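Local coordinates for protein N-acyl homoserine lactonase (Bacillus thuringiensis, PDB 4J5H) that hydrolyses the lactone ring of short- and long-chain N-acyl-L-homoserine lactones at a two-zinc centre, yielding the open N-acyl-L-homoserine, at residues Pro58-Asn63 with Glu140-Cys145; Ser106-Trp111 with Pro175-Leu180; Asp195-Lys200 with Val207-Phe212. The protein carries 1 engineered substitution. All blocks are in the same frame, centred on the assembly; numbering follows the deposited sequence.

How the contacts relate
Following the chain from its N terminus, 58-63 comes first, in the loop that leads from strand 49-53 to strand 77-80. Segment 106-111 is a loop that follows strand 103-105. Contact 1 closes when 140-145 returns to 58-63 after helix 129-135; contact 2 closes later, when 175-180 enters strand 178-184. The two therefore cross, and they touch directly, for example where Y141 and C145 pack on the carbonyl of L109. Contact 3 lies wholly downstream and closes the short excursion through helix 200-204. Contact 2 ties the seven-stranded sheet to the five-stranded one, and D195 of contact 3 shares a zinc with it. All three contacts reach the bound N-decanoyl-L-homoserine.

Contact 1: residues Pro58-Asn63 with Glu140-Cys145; sequences PESAVN and EYMKEC. With 1K4 (N-decanoyl-L-homoserine), chain D.
OE2 of E144 is gripped by two donors: the hydroxyl OG of S60, 3.0 Å away, and a water whose oxygen lies 2.7 Å from OE2. The serine arrives on the syn side of the carboxylate, 33° out of its plane. Its OG sits between the backbone N and the carbonyl carbon (chi1 59°), facing 140-145. The same water donates to OE1 of E59, 2.7 Å from its oxygen, and accepts from the backbone N of S60, tying both carboxylates to the backbone of the 3-10 turn 59-61. OE1 of E59 and OE2 of E144 stay 4.9 Å apart, and the shared water probably eases their repulsion.

Next to this polar patch the contact is apolar. P58, rigid and compact, lays CB against the aliphatic part of E144, while its CG meets SD of M142 at 4.1 Å, the two side chains crossing at about a right angle. M142 bends at its last torsion (chi3 71°), which brings CE to 3.9 Å from OG of S60. CG of M142 faces the other way, 4.0 Å from CAH of the decanoyl chain, and E140 lines the part of the tail nearer the amide. A flexible thioether suits this double duty: M142 gives the acyl tail an apolar wall backed by P58, while the S60-E144 bond and the shared water join the two loops beside it.

Contact 2: residues Ser106-Trp111 with Pro175-Leu180; sequences SSHLHW and PGHQSL. Engineered in segment 106-111: W111 (natural residue Phe). With ZN (zinc ion), chain C; 1K4 (N-decanoyl-L-homoserine), chain D.
The imidazole of H108 has the ring of H177 against one face, in an edge-to-face (T-shaped) pair: CD2 of H177 comes within 3.5 Å of ND1 of H108, and the planes stand at 62°. In the plane of the H108 ring lies OG of S107, which accepts the ND1 proton at 2.8 Å and is itself hydrogen-bonded to D54. That bond fixes the ring's rotation and leaves NE2 to bind zinc at 2.1 Å. One face of H110 is covered by the ligand amide carbon CAQ, while its ND1 binds the same zinc. The engineered W111 donates a bent hydrogen bond from NE1 to OAD of the ligand, 3.0 Å.

Two hydrogen bonds join the segments beyond the rings. N of Q178 donates to O of S107 at 2.9 Å. The extended Q178 side chain carries NE2 to O of S106, from above that carbonyl's plane. H177 is held by T170. H108 and H110, with D112 and H113, belong to the HxHxDH zinc-binding motif of the metallo-beta-lactamase superfamily. S107 and H177 form a second shell round H108, and Q178 holds the backbone carrying S107, an arrangement that should keep NE2 of H108 turned to the zinc.

Contact 3: residues Asp195-Lys200 with Val207-Phe212; sequences DASYTK and VPFAGF. With ZN (zinc ion), chain C; ZN (zinc ion), chain B; 1K4 (N-decanoyl-L-homoserine), chain D.
Aromatic packing carries this contact, with the F209 side chain set against the Y198 ring. CD2 of F209 stands 3.8 Å above the tyrosine plane, over its centre, but the rings lie obliquely, their planes at 45° and centroids 4.9 Å apart. F209 reaches this place with CG between its own backbone N and carbonyl carbon (chi1 68°), and buries more surface here than any other residue of the contact.

Carbonyl contacts come next. The far rim of the phenyl is directed at the loop 195-197, where CE2 lies 3.2 Å from O of D195 and CZ lies 3.3 Å from O of A196. Both oxygens sit at the ring edge, near its plane, where the slightly positive C-H groups of an aromatic ring suit a carbonyl. OG of S197 donates to O of A196, a bond within that loop.

Metal bonds form the third group. OD2 of D195 bridges the two zinc ions, 2.0 Å from the zinc of chain B and 2.4 Å from that of chain C, with OD1 as a second, longer bond to the former; the ligand carboxylate spans the same pair with its O and OXT. A short aspartate suits this, sharing one oxygen between two cations. OH of Y198 lies near the ligand, 3.5 Å from its O. H108, H110, H113, H173 and H239 complete the coordination. A carboxylate bridging two histidine-bound zincs marks the hydrolase branch of the metallo-beta-lactamase superfamily to which AHL lactonases and glyoxalase II belong, here with the ring-opened product in place.

Contact 1: residues Pro58-Asn63 with Glu140-Cys145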
loop_
_atom_site.group_PDB
_atom_site.type_symbol
_atom_site.label_atom_id
_atom_site.label_comp_id
_atom_site.label_asym_id
_atom_site.label_seq_id
_atom_site.Cartn_x
_atom_site.Cartn_y
_atom_site.Cartn_z
ATOM N N PRO A 58 -8.703 9.114 -1.372
ATOM C CA PRO A 58 -9.620 9.707 -2.347
ATOM C C PRO A 58 -9.837 11.207 -2.128
ATOM O O PRO A 58 -9.577 11.727 -1.040
ATOM C CB PRO A 58 -10.906 8.976 -2.079
ATOM C CG PRO A 58 -10.856 8.618 -0.646
ATOM C CD PRO A 58 -9.412 8.358 -0.330
ATOM N N GLU A 59 -10.309 11.905 -3.151
ATOM C CA GLU A 59 -10.496 13.367 -3.032
ATOM C C GLU A 59 -11.459 13.727 -1.911
ATOM O O GLU A 59 -11.355 14.814 -1.341
ATOM C CB GLU A 59 -10.954 14.007 -4.327
ATOM C CG GLU A 59 -12.252 13.497 -4.873
ATOM C CD GLU A 59 -13.516 14.115 -4.264
ATOM O OE1 GLU A 59 -14.478 13.352 -4.104
ATOM O OE2 GLU A 59 -13.570 15.322 -3.943
ATOM N N SER A 60 -12.393 12.828 -1.612
ATOM C CA SER A 60 -13.357 13.063 -0.552
ATOM C C SER A 60 -12.705 13.176 0.822
ATOM O O SER A 60 -13.333 13.697 1.760
ATOM C CB SER A 60 -14.402 11.934 -0.525
ATOM O OG SER A 60 -13.757 10.675 -0.320
ATOM N N ALA A 61 -11.471 12.675 0.954
ATOM C CA ALA A 61 -10.718 12.797 2.200
ATOM C C ALA A 61 -10.003 14.154 2.356
ATOM O O ALA A 61 -9.518 14.455 3.420
ATOM C CB ALA A 61 -9.719 11.644 2.308
ATOM N N VAL A 62 -9.925 14.964 1.299
ATOM C CA VAL A 62 -9.170 16.217 1.362
ATOM C C VAL A 62 -9.844 17.175 2.347
ATOM O O VAL A 62 -11.009 17.493 2.200
ATOM C CB VAL A 62 -9.027 16.884 -0.025
ATOM C CG1 VAL A 62 -8.451 18.288 0.113
ATOM C CG2 VAL A 62 -8.172 16.030 -0.941
ATOM N N ASN A 63 -9.118 17.591 3.365
ATOM C CA ASN A 63 -9.632 18.535 4.365
ATOM C C ASN A 63 -10.947 18.043 4.962
ATOM O O ASN A 63 -11.891 18.813 5.201
ATOM C CB ASN A 63 -9.738 19.936 3.742
ATOM C CG ASN A 63 -8.381 20.482 3.306
ATOM O OD1 ASN A 63 -7.380 20.334 4.019
ATOM N ND2 ASN A 63 -8.344 21.133 2.160
ATOM N N GLU A 140 -16.031 -2.673 3.689
ATOM C CA GLU A 140 -14.833 -1.870 3.955
ATOM C C GLU A 140 -14.222 -1.235 2.697
ATOM O O GLU A 140 -13.153 -0.619 2.770
ATOM C CB GLU A 140 -13.783 -2.671 4.744
ATOM C CG GLU A 140 -13.093 -3.815 4.019
ATOM C CD GLU A 140 -13.811 -5.152 4.109
ATOM O OE1 GLU A 140 -13.153 -6.181 3.842
ATOM O OE2 GLU A 140 -15.021 -5.199 4.464
ATOM N N TYR A 141 -14.871 -1.405 1.541
ATOM C CA TYR A 141 -14.398 -0.803 0.292
ATOM C C TYR A 141 -15.230 0.376 -0.148
ATOM O O TYR A 141 -16.476 0.293 -0.217
ATOM C CB TYR A 141 -14.339 -1.850 -0.817
ATOM C CG TYR A 141 -13.270 -2.904 -0.527
ATOM C CD1 TYR A 141 -11.960 -2.682 -0.896
ATOM C CD2 TYR A 141 -13.574 -4.065 0.192
ATOM C CE1 TYR A 141 -10.990 -3.608 -0.612
ATOM C CE2 TYR A 141 -12.608 -5.008 0.466
ATOM C CZ TYR A 141 -11.327 -4.781 0.038
ATOM O OH TYR A 141 -10.321 -5.679 0.324
ATOM N N MET A 142 -14.535 1.480 -0.420
ATOM C CA MET A 142 -15.170 2.702 -0.902
ATOM C C MET A 142 -15.361 2.594 -2.405
ATOM O O MET A 142 -14.526 2.001 -3.095
ATOM C CB MET A 142 -14.292 3.915 -0.594
ATOM C CG MET A 142 -14.087 4.222 0.874
ATOM S SD MET A 142 -13.255 5.794 1.138
ATOM C CE MET A 142 -14.460 7.015 0.697
ATOM N N LYS A 143 -16.419 3.226 -2.922
ATOM C CA LYS A 143 -16.714 3.211 -4.363
ATOM C C LYS A 143 -15.539 3.707 -5.221
ATOM O O LYS A 143 -15.311 3.220 -6.345
ATOM C CB LYS A 143 -17.968 4.062 -4.654
ATOM C CG LYS A 143 -17.810 5.575 -4.397
ATOM C CD LYS A 143 -19.127 6.354 -4.530
ATOM C CE LYS A 143 -19.034 7.787 -4.011
ATOM N NZ LYS A 143 -20.354 8.348 -3.615
ATOM N N GLU A 144 -14.802 4.666 -4.668
ATOM C CA GLU A 144 -13.694 5.304 -5.354
ATOM C C GLU A 144 -12.568 4.318 -5.630
ATOM O O GLU A 144 -11.703 4.580 -6.480
ATOM C CB GLU A 144 -13.080 6.431 -4.503
ATOM C CG GLU A 144 -13.968 7.651 -4.305
ATOM C CD GLU A 144 -14.745 7.648 -2.995
ATOM O OE1 GLU A 144 -15.239 6.557 -2.582
ATOM O OE2 GLU A 144 -14.879 8.755 -2.403
ATOM N N CYS A 145 -12.554 3.203 -4.899
ATOM C CA CYS A 145 -11.473 2.233 -5.018
ATOM C C CYS A 145 -11.781 1.056 -5.914
ATOM O O CYS A 145 -10.914 0.204 -6.113
ATOM C CB CYS A 145 -11.112 1.699 -3.658
ATOM S SG CYS A 145 -10.528 3.019 -2.587
HETATM O O 1K4 D . -5.667 -0.787 5.248
HETATM C C 1K4 D . -5.399 0.382 5.552
HETATM O OXT 1K4 D . -4.300 0.903 5.168
HETATM C CA 1K4 D . -6.419 1.144 6.380
HETATM C CB 1K4 D . -5.627 1.737 7.560
HETATM C CAG 1K4 D . -6.348 2.840 8.300
HETATM O OAD 1K4 D . -6.743 3.842 7.364
HETATM N N 1K4 D . -7.456 0.274 6.952
HETATM C CAQ 1K4 D . -8.506 -0.070 6.206
HETATM O OAB 1K4 D . -8.712 0.343 5.054
HETATM C CAN 1K4 D . -9.486 -1.017 6.829
HETATM C CAM 1K4 D . -10.916 -0.780 6.366
HETATM C CAL 1K4 D . -11.393 0.584 6.852
HETATM C CAK 1K4 D . -12.878 0.798 6.591
HETATM C CAJ 1K4 D . -13.139 1.898 5.578
HETATM C CAI 1K4 D . -14.638 2.218 5.568
HETATM C CAH 1K4 D . -15.182 2.287 4.147
HETATM C CAF 1K4 D . -16.477 3.092 4.017
HETATM C CAA 1K4 D . -17.501 2.787 5.087
HETATM O O HOH W 1 -13.657 10.856 -3.653
#

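Contact 2: residues Ser106-Trp111 with Pro175-Leu180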
loop_
_atom_site.group_PDB
_atom_site.type_symbol
_atom_site.label_atom_id
_atom_site.label_comp_id
_atom_site.label_asym_id
_atom_site.label_seq_id
_atom_site.Cartn_x
_atom_site.Cartn_y
_atom_site.Cartn_z
ATOM N N SER A 106 -1.660 -2.058 -7.452
ATOM C CA SER A 106 -2.471 -1.895 -6.256
ATOM C C SER A 106 -2.140 -3.022 -5.287
ATOM O O SER A 106 -2.471 -4.203 -5.529
ATOM C CB SER A 106 -3.984 -1.882 -6.533
ATOM O OG SER A 106 -4.389 -0.724 -7.245
ATOM N N SER A 107 -1.487 -2.704 -4.173
ATOM C CA SER A 107 -1.245 -3.740 -3.157
ATOM C C SER A 107 -2.569 -4.401 -2.737
ATOM O O SER A 107 -2.666 -5.607 -2.528
ATOM C CB SER A 107 -0.589 -3.145 -1.912
ATOM O OG SER A 107 -1.390 -2.127 -1.330
ATOM N N HIS A 108 -3.569 -3.553 -2.591
ATOM C CA HIS A 108 -4.897 -3.905 -2.290
ATOM C C HIS A 108 -5.768 -2.656 -2.495
ATOM O O HIS A 108 -5.248 -1.586 -2.833
ATOM C CB HIS A 108 -5.010 -4.513 -0.885
ATOM C CG HIS A 108 -4.677 -3.626 0.266
ATOM N ND1 HIS A 108 -3.514 -2.890 0.389
ATOM C CD2 HIS A 108 -5.327 -3.492 1.437
ATOM C CE1 HIS A 108 -3.482 -2.334 1.583
ATOM N NE2 HIS A 108 -4.571 -2.679 2.233
ATOM N N LEU A 109 -7.084 -2.812 -2.311
ATOM C CA LEU A 109 -8.032 -1.747 -2.668
ATOM C C LEU A 109 -8.652 -1.036 -1.460
ATOM O O LEU A 109 -9.678 -0.342 -1.586
ATOM C CB LEU A 109 -9.094 -2.318 -3.615
ATOM C CG LEU A 109 -8.581 -2.769 -4.987
ATOM C CD1 LEU A 109 -9.690 -3.381 -5.832
ATOM C CD2 LEU A 109 -7.852 -1.699 -5.754
ATOM N N HIS A 110 -8.016 -1.155 -0.293
ATOM C CA HIS A 110 -8.368 -0.306 0.829
ATOM C C HIS A 110 -8.216 1.174 0.485
ATOM O O HIS A 110 -7.445 1.542 -0.384
ATOM C CB HIS A 110 -7.585 -0.679 2.086
ATOM C CG HIS A 110 -8.023 -1.968 2.708
ATOM N ND1 HIS A 110 -7.268 -2.635 3.642
ATOM C CD2 HIS A 110 -9.148 -2.699 2.541
ATOM C CE1 HIS A 110 -7.913 -3.730 4.019
ATOM N NE2 HIS A 110 -9.044 -3.804 3.346
ATOM N N TRP A 111 -8.973 1.988 1.212
ATOM C CA TRP A 111 -9.266 3.373 0.845
ATOM C C TRP A 111 -8.043 4.271 0.709
ATOM O O TRP A 111 -8.038 5.202 -0.072
ATOM C CB TRP A 111 -10.312 3.955 1.830
ATOM C CG TRP A 111 -9.695 4.251 3.163
ATOM C CD1 TRP A 111 -9.406 3.369 4.164
ATOM C CD2 TRP A 111 -9.187 5.511 3.586
ATOM N NE1 TRP A 111 -8.756 4.010 5.194
ATOM C CE2 TRP A 111 -8.615 5.327 4.865
ATOM C CE3 TRP A 111 -9.182 6.796 3.017
ATOM C CZ2 TRP A 111 -8.037 6.378 5.583
ATOM C CZ3 TRP A 111 -8.616 7.829 3.738
ATOM C CH2 TRP A 111 -8.032 7.607 5.003
ATOM N N PRO A 175 -8.618 -9.673 1.280
ATOM C CA PRO A 175 -8.741 -10.986 0.640
ATOM C C PRO A 175 -7.735 -11.250 -0.472
ATOM O O PRO A 175 -7.404 -12.389 -0.713
ATOM C CB PRO A 175 -10.179 -10.999 0.136
ATOM C CG PRO A 175 -10.901 -10.133 1.123
ATOM C CD PRO A 175 -9.922 -8.997 1.384
ATOM N N GLY A 176 -7.221 -10.203 -1.109
ATOM C CA GLY A 176 -6.241 -10.349 -2.144
ATOM C C GLY A 176 -5.031 -9.461 -2.026
ATOM O O GLY A 176 -4.491 -8.968 -3.038
ATOM N N HIS A 177 -4.597 -9.223 -0.799
ATOM C CA HIS A 177 -3.467 -8.377 -0.559
ATOM C C HIS A 177 -2.209 -8.963 -1.213
ATOM O O HIS A 177 -1.995 -10.185 -1.174
ATOM C CB HIS A 177 -3.246 -8.208 0.956
ATOM C CG HIS A 177 -2.155 -7.259 1.288
ATOM N ND1 HIS A 177 -0.821 -7.607 1.299
ATOM C CD2 HIS A 177 -2.202 -5.931 1.526
ATOM C CE1 HIS A 177 -0.097 -6.535 1.542
ATOM N NE2 HIS A 177 -0.915 -5.503 1.682
ATOM N N GLN A 178 -1.364 -8.099 -1.757
ATOM C CA GLN A 178 -0.073 -8.512 -2.283
ATOM C C GLN A 178 1.018 -7.544 -1.840
ATOM O O GLN A 178 0.795 -6.325 -1.713
ATOM C CB GLN A 178 -0.080 -8.597 -3.797
ATOM C CG GLN A 178 -0.442 -7.323 -4.533
ATOM C CD GLN A 178 -0.654 -7.506 -6.047
ATOM O OE1 GLN A 178 -0.377 -8.550 -6.613
ATOM N NE2 GLN A 178 -1.137 -6.460 -6.710
ATOM N N SER A 179 2.189 -8.116 -1.601
ATOM C CA SER A 179 3.406 -7.424 -1.187
ATOM C C SER A 179 4.363 -7.368 -2.372
ATOM O O SER A 179 4.123 -8.015 -3.388
ATOM C CB SER A 179 4.049 -8.143 0.020
ATOM O OG SER A 179 3.159 -8.269 1.113
ATOM N N LEU A 180 5.464 -6.634 -2.249
ATOM C CA LEU A 180 6.419 -6.490 -3.321
ATOM C C LEU A 180 7.835 -6.858 -2.926
ATOM O O LEU A 180 8.292 -6.524 -1.854
ATOM C CB LEU A 180 6.460 -5.054 -3.841
ATOM C CG LEU A 180 5.179 -4.608 -4.535
ATOM C CD1 LEU A 180 4.212 -4.007 -3.527
ATOM C CD2 LEU A 180 5.490 -3.663 -5.649
HETATM ZN ZN ZN C . -5.206 -2.297 4.188
HETATM O O 1K4 D . -5.667 -0.787 5.248
HETATM C C 1K4 D . -5.399 0.382 5.552
HETATM O OXT 1K4 D . -4.300 0.903 5.168
HETATM C CA 1K4 D . -6.419 1.144 6.380
HETATM C CB 1K4 D . -5.627 1.737 7.560
HETATM C CAG 1K4 D . -6.348 2.840 8.300
HETATM O OAD 1K4 D . -6.743 3.842 7.364
HETATM N N 1K4 D . -7.456 0.274 6.952
HETATM C CAQ 1K4 D . -8.506 -0.070 6.206
HETATM O OAB 1K4 D . -8.712 0.343 5.054
HETATM C CAN 1K4 D . -9.486 -1.017 6.829
HETATM C CAM 1K4 D . -10.916 -0.780 6.366
HETATM C CAL 1K4 D . -11.393 0.584 6.852
HETATM C CAK 1K4 D . -12.878 0.798 6.591
HETATM C CAJ 1K4 D . -13.139 1.898 5.578
HETATM C CAI 1K4 D . -14.638 2.218 5.568
HETATM C CAH 1K4 D . -15.182 2.287 4.147
HETATM C CAF 1K4 D . -16.477 3.092 4.017
HETATM C CAA 1K4 D . -17.501 2.787 5.087
HETATM O O HOH W 2 -4.243 -6.769 -4.995
#

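Contact 3: residues Asp195-Lys200 with Val207-Phe212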
loop_
_atom_site.group_PDB
_atom_site.type_symbol
_atom_site.label_atom_id
_atom_site.label_comp_id
_atom_site.label_asym_id
_atom_site.label_seq_id
_atom_site.Cartn_x
_atom_site.Cartn_y
_atom_site.Cartn_z
ATOM N N ASP A 195 0.543 -3.829 3.728
ATOM C CA ASP A 195 -0.275 -4.114 4.885
ATOM C C ASP A 195 -0.301 -5.605 5.268
ATOM O O ASP A 195 -1.112 -5.997 6.109
ATOM C CB ASP A 195 -1.705 -3.587 4.688
ATOM C CG ASP A 195 -1.805 -2.066 4.722
ATOM O OD1 ASP A 195 -0.782 -1.396 4.824
ATOM O OD2 ASP A 195 -2.938 -1.541 4.618
ATOM N N ALA A 196 0.607 -6.419 4.716
ATOM C CA ALA A 196 0.821 -7.744 5.287
ATOM C C ALA A 196 1.453 -7.620 6.705
ATOM O O ALA A 196 1.418 -8.560 7.491
ATOM C CB ALA A 196 1.686 -8.593 4.380
ATOM N N SER A 197 1.980 -6.432 7.041
ATOM C CA SER A 197 2.337 -6.065 8.436
ATOM C C SER A 197 2.386 -4.523 8.529
ATOM O O SER A 197 3.194 -3.893 7.852
ATOM C CB SER A 197 3.707 -6.638 8.795
ATOM O OG SER A 197 3.607 -7.989 9.157
ATOM N N TYR A 198 1.522 -3.913 9.347
ATOM C CA TYR A 198 1.550 -2.472 9.529
ATOM C C TYR A 198 2.870 -2.024 10.144
ATOM O O TYR A 198 3.434 -1.020 9.736
ATOM C CB TYR A 198 0.424 -2.002 10.449
ATOM C CG TYR A 198 -0.981 -1.968 9.911
ATOM C CD1 TYR A 198 -1.273 -2.136 8.564
ATOM C CD2 TYR A 198 -2.027 -1.690 10.773
ATOM C CE1 TYR A 198 -2.576 -2.038 8.114
ATOM C CE2 TYR A 198 -3.334 -1.580 10.345
ATOM C CZ TYR A 198 -3.614 -1.755 9.014
ATOM O OH TYR A 198 -4.918 -1.645 8.568
ATOM N N THR A 199 3.378 -2.807 11.087
ATOM C CA THR A 199 4.579 -2.458 11.835
ATOM C C THR A 199 5.576 -3.587 11.918
ATOM O O THR A 199 5.238 -4.763 11.732
ATOM C CB THR A 199 4.242 -2.067 13.296
ATOM O OG1 THR A 199 3.823 -3.238 14.005
ATOM C CG2 THR A 199 3.172 -0.993 13.339
ATOM N N LYS A 200 6.804 -3.221 12.278
ATOM C CA LYS A 200 7.838 -4.214 12.540
ATOM C C LYS A 200 7.377 -5.289 13.523
ATOM O O LYS A 200 7.670 -6.473 13.326
ATOM C CB LYS A 200 9.107 -3.549 13.053
ATOM C CG LYS A 200 10.257 -4.519 13.262
ATOM C CD LYS A 200 11.559 -3.779 13.563
ATOM C CE LYS A 200 12.668 -4.756 13.923
ATOM N NZ LYS A 200 13.798 -4.078 14.626
ATOM N N VAL A 207 2.540 -9.760 16.290
ATOM C CA VAL A 207 1.534 -8.998 17.021
ATOM C C VAL A 207 0.321 -8.827 16.104
ATOM O O VAL A 207 0.470 -8.353 14.963
ATOM C CB VAL A 207 2.074 -7.615 17.438
ATOM C CG1 VAL A 207 0.953 -6.737 17.988
ATOM C CG2 VAL A 207 3.211 -7.770 18.464
ATOM N N PRO A 208 -0.859 -9.279 16.554
ATOM C CA PRO A 208 -2.057 -9.181 15.698
ATOM C C PRO A 208 -2.418 -7.731 15.387
ATOM O O PRO A 208 -2.144 -6.813 16.207
ATOM C CB PRO A 208 -3.159 -9.858 16.541
ATOM C CG PRO A 208 -2.667 -9.775 17.947
ATOM C CD PRO A 208 -1.175 -9.870 17.870
ATOM N N PHE A 209 -3.004 -7.539 14.202
ATOM C CA PHE A 209 -3.429 -6.228 13.757
ATOM C C PHE A 209 -4.688 -6.366 12.892
ATOM O O PHE A 209 -5.139 -7.481 12.580
ATOM C CB PHE A 209 -2.301 -5.508 13.020
ATOM C CG PHE A 209 -1.911 -6.123 11.674
ATOM C CD1 PHE A 209 -1.047 -7.186 11.615
ATOM C CD2 PHE A 209 -2.342 -5.557 10.472
ATOM C CE1 PHE A 209 -0.657 -7.733 10.398
ATOM C CE2 PHE A 209 -1.949 -6.079 9.242
ATOM C CZ PHE A 209 -1.099 -7.170 9.207
ATOM N N ALA A 210 -5.276 -5.245 12.523
ATOM C CA ALA A 210 -6.540 -5.290 11.809
ATOM C C ALA A 210 -6.412 -6.060 10.506
ATOM O O ALA A 210 -5.455 -5.842 9.714
ATOM C CB ALA A 210 -7.029 -3.899 11.526
ATOM N N GLY A 211 -7.397 -6.921 10.266
ATOM C CA GLY A 211 -7.422 -7.693 9.044
ATOM C C GLY A 211 -8.704 -8.474 8.829
ATOM O O GLY A 211 -9.426 -8.782 9.758
ATOM N N PHE A 212 -8.979 -8.731 7.550
ATOM C CA PHE A 212 -10.095 -9.543 7.096
ATOM C C PHE A 212 -10.092 -10.964 7.697
ATOM O O PHE A 212 -11.144 -11.457 8.171
ATOM C CB PHE A 212 -10.063 -9.535 5.559
ATOM C CG PHE A 212 -10.659 -10.730 4.910
ATOM C CD1 PHE A 212 -12.015 -10.827 4.766
ATOM C CD2 PHE A 212 -9.841 -11.720 4.354
ATOM C CE1 PHE A 212 -12.584 -11.939 4.154
ATOM C CE2 PHE A 212 -10.395 -12.821 3.730
ATOM C CZ PHE A 212 -11.772 -12.932 3.634
HETATM ZN ZN ZN C . -5.206 -2.297 4.188
HETATM ZN ZN ZN B . -2.657 0.401 4.664
HETATM O O 1K4 D . -5.667 -0.787 5.248
HETATM C C 1K4 D . -5.399 0.382 5.552
HETATM O OXT 1K4 D . -4.300 0.903 5.168
HETATM C CA 1K4 D . -6.419 1.144 6.380
HETATM C CB 1K4 D . -5.627 1.737 7.560
HETATM C CAG 1K4 D . -6.348 2.840 8.300
HETATM O OAD 1K4 D . -6.743 3.842 7.364
HETATM N N 1K4 D . -7.456 0.274 6.952
HETATM C CAQ 1K4 D . -8.506 -0.070 6.206
HETATM O OAB 1K4 D . -8.712 0.343 5.054
HETATM C CAN 1K4 D . -9.486 -1.017 6.829
HETATM C CAM 1K4 D . -10.916 -0.780 6.366
HETATM C CAL 1K4 D . -11.393 0.584 6.852
HETATM C CAK 1K4 D . -12.878 0.798 6.591
HETATM C CAJ 1K4 D . -13.139 1.898 5.578
HETATM C CAI 1K4 D . -14.638 2.218 5.568
HETATM C CAH 1K4 D . -15.182 2.287 4.147
HETATM C CAF 1K4 D . -16.477 3.092 4.017
HETATM C CAA 1K4 D . -17.501 2.787 5.087
#